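Local coordinates for hypothetical 39.9 kDa protein (Saccharomyces cerevisiae, PDB 2GA8) that acts as an ATP-dependent kinase of the P-loop type and could be involved in assembly of the endoplasmic reticulum membrane, at residues Ile234-Val239 with Cys255-Thr260; Asn22-Val27 with Arg261-Glu266. One frame throughout, in Å; residues are numbered along the deposited sequence.

Interaction 1: residues Ile234-Val239 with Cys255-Thr260; sequences IPDIFV and CISKFT
Ile237 and Ile256 face each other as an antiparallel hydrogen-bonded pair, and the direct backbone bonds between these segments end with them, at the open end of a beta hairpin. Ile256 N gives a nearly straight bond to Ile237 O (2.7 Å, 175° at the hydrogen), lying in the carbonyl plane; the return bond, Ile237 N to Ile256 O, is equally short but more bent. On the face carrying these two isoleucines, Ile237 CB sits 4.2 Å from Ile256 CB. The other face belongs to the neighbouring non-hydrogen-bonded pair, Phe238 and Cys255. The Cys255 sulfur, turned away from its own amide N (chi1 174°) and with a bound mercury ion about 2 Å from the side chain, lies obliquely against the phenyl ring, SG 4.2 Å from the Phe238 centroid, in a sulfur-aromatic contact.

From Asp236 back to Ile234 the chains stay close but are joined through water. One water donates to both Pro235 O and Ile256 O, bridging the two carbonyls where the direct ladder stops. A second donates to Ile234 O and Asp236 OD1 and accepts from Lys258 N and Lys258 NZ, so four groups hold it. It relays between two opposite charges that do not touch, since Asp236 OD1 and Lys258 NZ are 4.9 Å apart; the bends at chi3 and chi4 bring the ammonium back to this water. Behind them, Ser257 to Thr260 form a type I turn. Ser257 OG accepts from Phe259 N in an ST turn, and Thr260 OG1 accepts from Ser257 N at 3.0 Å.

On the isoleucine face, helix 192-206 packs against the hairpin, Ile201 touching Ile237 and Leu202 touching Ile256. Strand 134-136 continues the mixed sheet beside strand 237-243, whereas strand 248-256 forms its outer edge within the chain.

Interaction 2: residues Asn22-Val27 with Arg261-Glu266; sequences NYRVCV and RIVILE
Tyr23 O accepts a hydrogen bond from Arg261 NE at 2.7 Å, in the carbonyl plane and within 4° of the guanidinium plane. This bond lies at the entrance to two adjacent parallel strands, 25-30 and 262-267, in the five-stranded core sheet of a P-loop kinase. The same arginine stacks on the tyrosine: its guanidinium lies nearly parallel to the ring (planes 11° apart), with Arg261 CZ 4.3 Å from the Tyr23 ring centroid in a cation-pi contact, while CD adds a CH-pi contact over the same face. Bends at chi2 and chi3 fold the arginine chain back over the ring. Leu226 O and Thr229 OG1 take up its terminal nitrogens, and Tyr23 OH bonds to Lys258 O and Ser231 N. An alanine at Tyr23 would keep the carbonyl acceptor but would probably leave the guanidinium without its stacking surface and Lys258 O without its hydroxyl partner.

From here the parallel ladder runs through Val25 N to Arg261 O, Val263 N to Val25 O, Val27 N to Val263 O and Leu265 N to Val27 O. Val25, Val27, Ile262 and Ile264 share one face, where helix 4-17 packs on the first three; Cys26 and Val263 occupy the other. The Val25 and Ile262 side chains run alongside each other in the same direction, CG2 of Val25 3.6 Å from CG1 of Ile262.

In the fold
The turn after strand 248-256 leads straight into strand 262-267, so the edge of the mixed sheet in interaction 1 passes directly to the parallel core of interaction 2. Their centres are 12 Å apart, and two side chains from 22-27 tie the turn down: beside the Tyr23 hydroxyl at Lys258, the next residue contributes Arg24 NE, 2.9 Å from Thr260 O in a probable hydrogen bond. Interaction 1 lies away from the nucleotide site. Interaction 2 approaches it, because strand 25-30 runs into the P-loop and the side chain of Ile264 is about 9 Å from that of Lys37, which by similarity binds ATP.

Interaction 1: residues Ile234-Val239 with Cys255-Thr260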
ATOM      1  N   ILE A 234      18.697  -3.153  -5.478  1.00 14.55           N
ATOM      2  CA  ILE A 234      17.414  -2.832  -4.854  1.00 15.26           C
ATOM      3  C   ILE A 234      17.452  -3.079  -3.349  1.00 15.45           C
ATOM      4  O   ILE A 234      17.613  -4.210  -2.903  1.00 17.16           O
ATOM      5  CB  ILE A 234      16.281  -3.674  -5.499  1.00 14.34           C
ATOM      6  CG1 ILE A 234      16.235  -3.403  -7.006  1.00 15.78           C
ATOM      7  CG2 ILE A 234      14.936  -3.349  -4.848  1.00 16.77           C
ATOM      8  CD1 ILE A 234      15.829  -1.979  -7.382  1.00 16.32           C
ATOM      9  N   PRO A 235      17.293  -2.016  -2.543  1.00 15.27           N
ATOM     10  CA  PRO A 235      17.326  -2.154  -1.085  1.00 16.78           C
ATOM     11  C   PRO A 235      16.010  -2.648  -0.506  1.00 16.00           C
ATOM     12  O   PRO A 235      14.990  -2.658  -1.190  1.00 17.58           O
ATOM     13  CB  PRO A 235      17.638  -0.741  -0.626  1.00 16.41           C
ATOM     14  CG  PRO A 235      16.788   0.070  -1.577  1.00 17.46           C
ATOM     15  CD  PRO A 235      17.039  -0.614  -2.928  1.00 16.76           C
ATOM     16  N   ASP A 236      16.043  -3.064   0.756  1.00 16.60           N
ATOM     17  CA  ASP A 236      14.832  -3.513   1.428  1.00 16.09           C
ATOM     18  C   ASP A 236      14.044  -2.266   1.802  1.00 16.94           C
ATOM     19  O   ASP A 236      14.611  -1.290   2.289  1.00 17.25           O
ATOM     20  CB  ASP A 236      15.158  -4.290   2.712  1.00 17.23           C
ATOM     21  CG  ASP A 236      15.685  -5.688   2.441  1.00 20.77           C
ATOM     22  OD1 ASP A 236      15.567  -6.166   1.295  1.00 20.44           O
ATOM     23  OD2 ASP A 236      16.205  -6.318   3.388  1.00 22.24           O
ATOM     24  N   ILE A 237      12.739  -2.301   1.564  1.00 16.27           N
ATOM     25  CA  ILE A 237      11.873  -1.177   1.895  1.00 15.22           C
ATOM     26  C   ILE A 237      10.867  -1.689   2.910  1.00 15.66           C
ATOM     27  O   ILE A 237      10.145  -2.646   2.637  1.00 16.26           O
ATOM     28  CB  ILE A 237      11.119  -0.670   0.654  1.00 13.91           C
ATOM     29  CG1 ILE A 237      12.121  -0.215  -0.406  1.00 14.38           C
ATOM     30  CG2 ILE A 237      10.191   0.483   1.040  1.00 14.55           C
ATOM     31  CD1 ILE A 237      11.492   0.061  -1.758  1.00 13.58           C
ATOM     32  N   PHE A 238      10.832  -1.061   4.080  1.00 15.90           N
ATOM     33  CA  PHE A 238       9.914  -1.455   5.142  1.00 16.17           C
ATOM     34  C   PHE A 238       8.752  -0.482   5.240  1.00 14.37           C
ATOM     35  O   PHE A 238       8.950   0.724   5.341  1.00 15.45           O
ATOM     36  CB  PHE A 238      10.661  -1.515   6.470  1.00 19.12           C
ATOM     37  CG  PHE A 238      11.700  -2.589   6.512  1.00 20.59           C
ATOM     38  CD1 PHE A 238      11.349  -3.894   6.832  1.00 22.82           C
ATOM     39  CD2 PHE A 238      13.020  -2.310   6.168  1.00 23.60           C
ATOM     40  CE1 PHE A 238      12.300  -4.912   6.805  1.00 24.51           C
ATOM     41  CE2 PHE A 238      13.977  -3.323   6.139  1.00 23.48           C
ATOM     42  CZ  PHE A 238      13.617  -4.621   6.456  1.00 24.28           C
ATOM     43  N   VAL A 239       7.541  -1.018   5.211  1.00 15.15           N
ATOM     44  CA  VAL A 239       6.359  -0.178   5.279  1.00 15.76           C
ATOM     45  C   VAL A 239       5.540  -0.485   6.524  1.00 15.58           C
ATOM     46  O   VAL A 239       5.452  -1.636   6.962  1.00 16.59           O
ATOM     47  CB  VAL A 239       5.488  -0.342   4.005  1.00 18.13           C
ATOM     48  CG1 VAL A 239       6.326  -0.037   2.766  1.00 18.70           C
ATOM     49  CG2 VAL A 239       4.935  -1.741   3.918  1.00 21.96           C
ATOM     50  N   CYS A 255       7.847  -5.975   4.336  1.00 15.45           N
ATOM     51  CA  CYS A 255       9.125  -5.704   3.706  1.00 15.56           C
ATOM     52  C   CYS A 255       9.056  -5.973   2.215  1.00 13.67           C
ATOM     53  O   CYS A 255       8.624  -7.045   1.785  1.00 13.82           O
ATOM     54  CB  CYS A 255      10.235  -6.576   4.289  1.00 17.31           C
ATOM     55  SG  CYS A 255      11.797  -6.355   3.384  1.00 21.93           S
ATOM     56  N   ILE A 256       9.471  -4.988   1.431  1.00 12.61           N
ATOM     57  CA  ILE A 256       9.514  -5.125  -0.014  1.00 13.02           C
ATOM     58  C   ILE A 256      11.005  -5.170  -0.313  1.00 12.72           C
ATOM     59  O   ILE A 256      11.701  -4.164  -0.169  1.00 13.58           O
ATOM     60  CB  ILE A 256       8.878  -3.911  -0.716  1.00 12.00           C
ATOM     61  CG1 ILE A 256       7.397  -3.825  -0.347  1.00 12.46           C
ATOM     62  CG2 ILE A 256       9.045  -4.028  -2.222  1.00 12.11           C
ATOM     63  CD1 ILE A 256       6.726  -2.552  -0.814  1.00 13.42           C
ATOM     64  N   SER A 257      11.494  -6.340  -0.717  1.00 12.08           N
ATOM     65  CA  SER A 257      12.919  -6.520  -0.994  1.00 12.48           C
ATOM     66  C   SER A 257      13.236  -6.661  -2.474  1.00 12.70           C
ATOM     67  O   SER A 257      12.353  -6.562  -3.327  1.00 11.29           O
ATOM     68  CB  SER A 257      13.433  -7.773  -0.283  1.00 14.01           C
ATOM     69  OG  SER A 257      12.947  -8.937  -0.938  1.00 14.21           O
ATOM     70  N   LYS A 258      14.507  -6.915  -2.771  1.00 12.95           N
ATOM     71  CA  LYS A 258      14.937  -7.099  -4.150  1.00 13.86           C
ATOM     72  C   LYS A 258      14.196  -8.290  -4.764  1.00 14.57           C
ATOM     73  O   LYS A 258      14.063  -8.384  -5.981  1.00 15.39           O
ATOM     74  CB  LYS A 258      16.448  -7.353  -4.218  1.00 14.65           C
ATOM     75  CG  LYS A 258      16.905  -8.617  -3.480  1.00 15.85           C
ATOM     76  CD  LYS A 258      18.395  -8.905  -3.694  1.00 17.36           C
ATOM     77  CE  LYS A 258      19.277  -7.810  -3.103  1.00 16.10           C
ATOM     78  NZ  LYS A 258      19.134  -7.693  -1.625  1.00 17.40           N
ATOM     79  N   PHE A 259      13.704  -9.193  -3.923  1.00 13.85           N
ATOM     80  CA  PHE A 259      12.997 -10.369  -4.429  1.00 14.05           C
ATOM     81  C   PHE A 259      11.542 -10.098  -4.764  1.00 12.83           C
ATOM     82  O   PHE A 259      10.912 -10.875  -5.478  1.00 12.82           O
ATOM     83  CB  PHE A 259      13.102 -11.516  -3.425  1.00 14.38           C
ATOM     84  CG  PHE A 259      14.506 -11.989  -3.212  1.00 17.72           C
ATOM     85  CD1 PHE A 259      15.203 -12.611  -4.241  1.00 17.21           C
ATOM     86  CD2 PHE A 259      15.152 -11.765  -2.002  1.00 18.50           C
ATOM     87  CE1 PHE A 259      16.529 -12.998  -4.072  1.00 19.68           C
ATOM     88  CE2 PHE A 259      16.474 -12.147  -1.822  1.00 19.61           C
ATOM     89  CZ  PHE A 259      17.164 -12.765  -2.862  1.00 19.42           C
ATOM     90  N   THR A 260      11.012  -8.991  -4.256  1.00 13.32           N
ATOM     91  CA  THR A 260       9.625  -8.631  -4.522  1.00 11.87           C
ATOM     92  C   THR A 260       9.501  -8.064  -5.935  1.00 12.00           C
ATOM     93  O   THR A 260       9.952  -6.950  -6.206  1.00 13.01           O
ATOM     94  CB  THR A 260       9.126  -7.574  -3.526  1.00 12.04           C
ATOM     95  OG1 THR A 260       9.444  -7.985  -2.186  1.00 10.73           O
ATOM     96  CG2 THR A 260       7.624  -7.407  -3.656  1.00 10.26           C
TER
HETATM   97  O   HOH W   1      16.845  -6.076  -1.107  1.00 20.12           O
HETATM   98  O   HOH W   2      12.706  -3.203  -2.593  1.00 12.67           O
HETATM   99  O   HOH W   3      16.904  -8.872   0.793  1.00 32.15           O

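Interaction 2: residues Asn22-Val27 with Arg261-Glu266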
ATOM      1  N   ASN A  22      10.428  -3.382 -16.728  1.00 15.40           N
ATOM      2  CA  ASN A  22      10.134  -3.022 -15.343  1.00 14.32           C
ATOM      3  C   ASN A  22      10.633  -4.078 -14.383  1.00 13.08           C
ATOM      4  O   ASN A  22      10.421  -5.272 -14.597  1.00 15.31           O
ATOM      5  CB  ASN A  22       8.622  -2.856 -15.138  1.00 13.28           C
ATOM      6  CG  ASN A  22       8.034  -1.727 -15.966  1.00 14.99           C
ATOM      7  OD1 ASN A  22       7.603  -1.926 -17.105  1.00 15.36           O
ATOM      8  ND2 ASN A  22       8.015  -0.531 -15.393  1.00 14.42           N
ATOM      9  N   TYR A  23      11.281  -3.635 -13.314  1.00 13.22           N
ATOM     10  CA  TYR A  23      11.798  -4.559 -12.315  1.00 13.57           C
ATOM     11  C   TYR A  23      10.649  -5.217 -11.558  1.00 13.19           C
ATOM     12  O   TYR A  23      10.735  -6.375 -11.145  1.00 14.08           O
ATOM     13  CB  TYR A  23      12.691  -3.834 -11.315  1.00 11.46           C
ATOM     14  CG  TYR A  23      13.410  -4.798 -10.404  1.00 12.19           C
ATOM     15  CD1 TYR A  23      14.448  -5.589 -10.890  1.00 11.38           C
ATOM     16  CD2 TYR A  23      13.030  -4.951  -9.071  1.00 10.59           C
ATOM     17  CE1 TYR A  23      15.087  -6.505 -10.079  1.00 11.53           C
ATOM     18  CE2 TYR A  23      13.667  -5.872  -8.244  1.00 11.94           C
ATOM     19  CZ  TYR A  23      14.695  -6.644  -8.760  1.00 11.66           C
ATOM     20  OH  TYR A  23      15.334  -7.549  -7.954  1.00 11.65           O
ATOM     21  N   ARG A  24       9.576  -4.464 -11.356  1.00 14.58           N
ATOM     22  CA  ARG A  24       8.425  -5.001 -10.656  1.00 15.37           C
ATOM     23  C   ARG A  24       7.124  -4.462 -11.223  1.00 16.02           C
ATOM     24  O   ARG A  24       7.092  -3.401 -11.848  1.00 16.18           O
ATOM     25  CB  ARG A  24       8.531  -4.708  -9.148  1.00 17.91           C
ATOM     26  CG  ARG A  24       9.078  -3.335  -8.805  1.00 18.01           C
ATOM     27  CD  ARG A  24       9.104  -3.063  -7.302  1.00 19.42           C
ATOM     28  NE  ARG A  24       9.898  -4.030  -6.549  1.00 17.39           N
ATOM     29  CZ  ARG A  24      10.714  -3.718  -5.545  1.00 13.76           C
ATOM     30  NH1 ARG A  24      10.862  -2.458  -5.164  1.00 15.50           N
ATOM     31  NH2 ARG A  24      11.365  -4.674  -4.898  1.00 14.18           N
ATOM     32  N   VAL A  25       6.052  -5.220 -11.040  1.00 14.37           N
ATOM     33  CA  VAL A  25       4.755  -4.785 -11.525  1.00 14.56           C
ATOM     34  C   VAL A  25       3.904  -4.478 -10.307  1.00 13.28           C
ATOM     35  O   VAL A  25       4.081  -5.078  -9.250  1.00 12.51           O
ATOM     36  CB  VAL A  25       4.081  -5.868 -12.383  1.00 17.57           C
ATOM     37  CG1 VAL A  25       4.949  -6.166 -13.604  1.00 20.52           C
ATOM     38  CG2 VAL A  25       3.859  -7.117 -11.566  1.00 19.51           C
ATOM     39  N   CYS A  26       3.000  -3.522 -10.449  1.00 11.26           N
ATOM     40  CA  CYS A  26       2.145  -3.139  -9.338  1.00 12.74           C
ATOM     41  C   CYS A  26       0.697  -3.460  -9.627  1.00 11.46           C
ATOM     42  O   CYS A  26       0.258  -3.447 -10.774  1.00 11.51           O
ATOM     43  CB  CYS A  26       2.273  -1.641  -9.050  1.00 13.58           C
ATOM     44  SG  CYS A  26       3.887  -1.136  -8.387  1.00 16.65           S
ATOM     45  N   VAL A  27      -0.039  -3.755  -8.565  1.00 12.07           N
ATOM     46  CA  VAL A  27      -1.453  -4.045  -8.683  1.00 13.05           C
ATOM     47  C   VAL A  27      -2.168  -3.168  -7.676  1.00 12.65           C
ATOM     48  O   VAL A  27      -1.778  -3.109  -6.510  1.00 11.70           O
ATOM     49  CB  VAL A  27      -1.773  -5.513  -8.355  1.00 14.02           C
ATOM     50  CG1 VAL A  27      -3.283  -5.747  -8.457  1.00 15.60           C
ATOM     51  CG2 VAL A  27      -1.018  -6.441  -9.302  1.00 15.89           C
ATOM     52  N   ARG A 261       8.882  -8.830  -6.831  1.00  8.99           N
ATOM     53  CA  ARG A 261       8.716  -8.397  -8.213  1.00  9.65           C
ATOM     54  C   ARG A 261       7.263  -8.036  -8.523  1.00  9.04           C
ATOM     55  O   ARG A 261       6.945  -7.567  -9.614  1.00 10.01           O
ATOM     56  CB  ARG A 261       9.205  -9.499  -9.157  1.00 12.02           C
ATOM     57  CG  ARG A 261      10.630  -9.962  -8.864  1.00 11.98           C
ATOM     58  CD  ARG A 261      11.662  -8.850  -9.086  1.00 11.95           C
ATOM     59  NE  ARG A 261      11.957  -8.638 -10.504  1.00 12.98           N
ATOM     60  CZ  ARG A 261      12.746  -9.426 -11.233  1.00 13.23           C
ATOM     61  NH1 ARG A 261      13.338 -10.479 -10.678  1.00 12.65           N
ATOM     62  NH2 ARG A 261      12.924  -9.180 -12.526  1.00 15.62           N
ATOM     63  N   ILE A 262       6.391  -8.272  -7.550  1.00 10.52           N
ATOM     64  CA  ILE A 262       4.972  -7.974  -7.675  1.00 11.42           C
ATOM     65  C   ILE A 262       4.535  -7.334  -6.361  1.00 11.80           C
ATOM     66  O   ILE A 262       4.724  -7.913  -5.292  1.00 10.08           O
ATOM     67  CB  ILE A 262       4.150  -9.264  -7.914  1.00 11.46           C
ATOM     68  CG1 ILE A 262       4.490  -9.848  -9.285  1.00 11.92           C
ATOM     69  CG2 ILE A 262       2.659  -8.972  -7.814  1.00 11.51           C
ATOM     70  CD1 ILE A 262       3.985 -11.253  -9.486  1.00 15.95           C
ATOM     71  N   VAL A 263       3.981  -6.128  -6.440  1.00 10.97           N
ATOM     72  CA  VAL A 263       3.526  -5.423  -5.250  1.00 10.84           C
ATOM     73  C   VAL A 263       2.032  -5.207  -5.401  1.00 10.82           C
ATOM     74  O   VAL A 263       1.572  -4.599  -6.370  1.00 10.14           O
ATOM     75  CB  VAL A 263       4.231  -4.050  -5.084  1.00 10.86           C
ATOM     76  CG1 VAL A 263       3.698  -3.334  -3.844  1.00 12.36           C
ATOM     77  CG2 VAL A 263       5.727  -4.250  -4.968  1.00 12.72           C
ATOM     78  N   ILE A 264       1.275  -5.734  -4.445  1.00 10.39           N
ATOM     79  CA  ILE A 264      -0.171  -5.620  -4.469  1.00 11.16           C
ATOM     80  C   ILE A 264      -0.593  -4.591  -3.426  1.00 10.14           C
ATOM     81  O   ILE A 264      -0.495  -4.837  -2.234  1.00 12.10           O
ATOM     82  CB  ILE A 264      -0.821  -6.984  -4.152  1.00 11.84           C
ATOM     83  CG1 ILE A 264      -0.383  -8.013  -5.199  1.00 12.90           C
ATOM     84  CG2 ILE A 264      -2.339  -6.850  -4.135  1.00 15.87           C
ATOM     85  CD1 ILE A 264      -0.551  -9.463  -4.743  1.00 16.04           C
ATOM     86  N   LEU A 265      -1.046  -3.433  -3.892  1.00 10.10           N
ATOM     87  CA  LEU A 265      -1.472  -2.371  -2.996  1.00 11.27           C
ATOM     88  C   LEU A 265      -2.986  -2.391  -2.910  1.00 11.68           C
ATOM     89  O   LEU A 265      -3.666  -2.355  -3.933  1.00 11.82           O
ATOM     90  CB  LEU A 265      -1.001  -1.012  -3.521  1.00 12.49           C
ATOM     91  CG  LEU A 265       0.515  -0.878  -3.701  1.00 15.03           C
ATOM     92  CD1 LEU A 265       0.891  -1.199  -5.138  1.00 15.16           C
ATOM     93  CD2 LEU A 265       0.946   0.536  -3.355  1.00 16.43           C
ATOM     94  N   GLU A 266      -3.513  -2.473  -1.692  1.00 10.92           N
ATOM     95  CA  GLU A 266      -4.961  -2.500  -1.505  1.00 11.60           C
ATOM     96  C   GLU A 266      -5.358  -1.401  -0.540  1.00 10.27           C
ATOM     97  O   GLU A 266      -4.660  -1.142   0.441  1.00  9.66           O
ATOM     98  CB  GLU A 266      -5.413  -3.865  -0.970  1.00 14.21           C
ATOM     99  CG  GLU A 266      -4.755  -4.272   0.339  1.00 15.91           C
ATOM    100  CD  GLU A 266      -5.613  -3.993   1.563  1.00 19.35           C
ATOM    101  OE1 GLU A 266      -6.619  -3.258   1.455  1.00 16.28           O
ATOM    102  OE2 GLU A 266      -5.263  -4.506   2.648  1.00 19.89           O
TER
HETATM  103  O   HOH W   4      11.953  -7.476 -14.505  1.00 21.26           O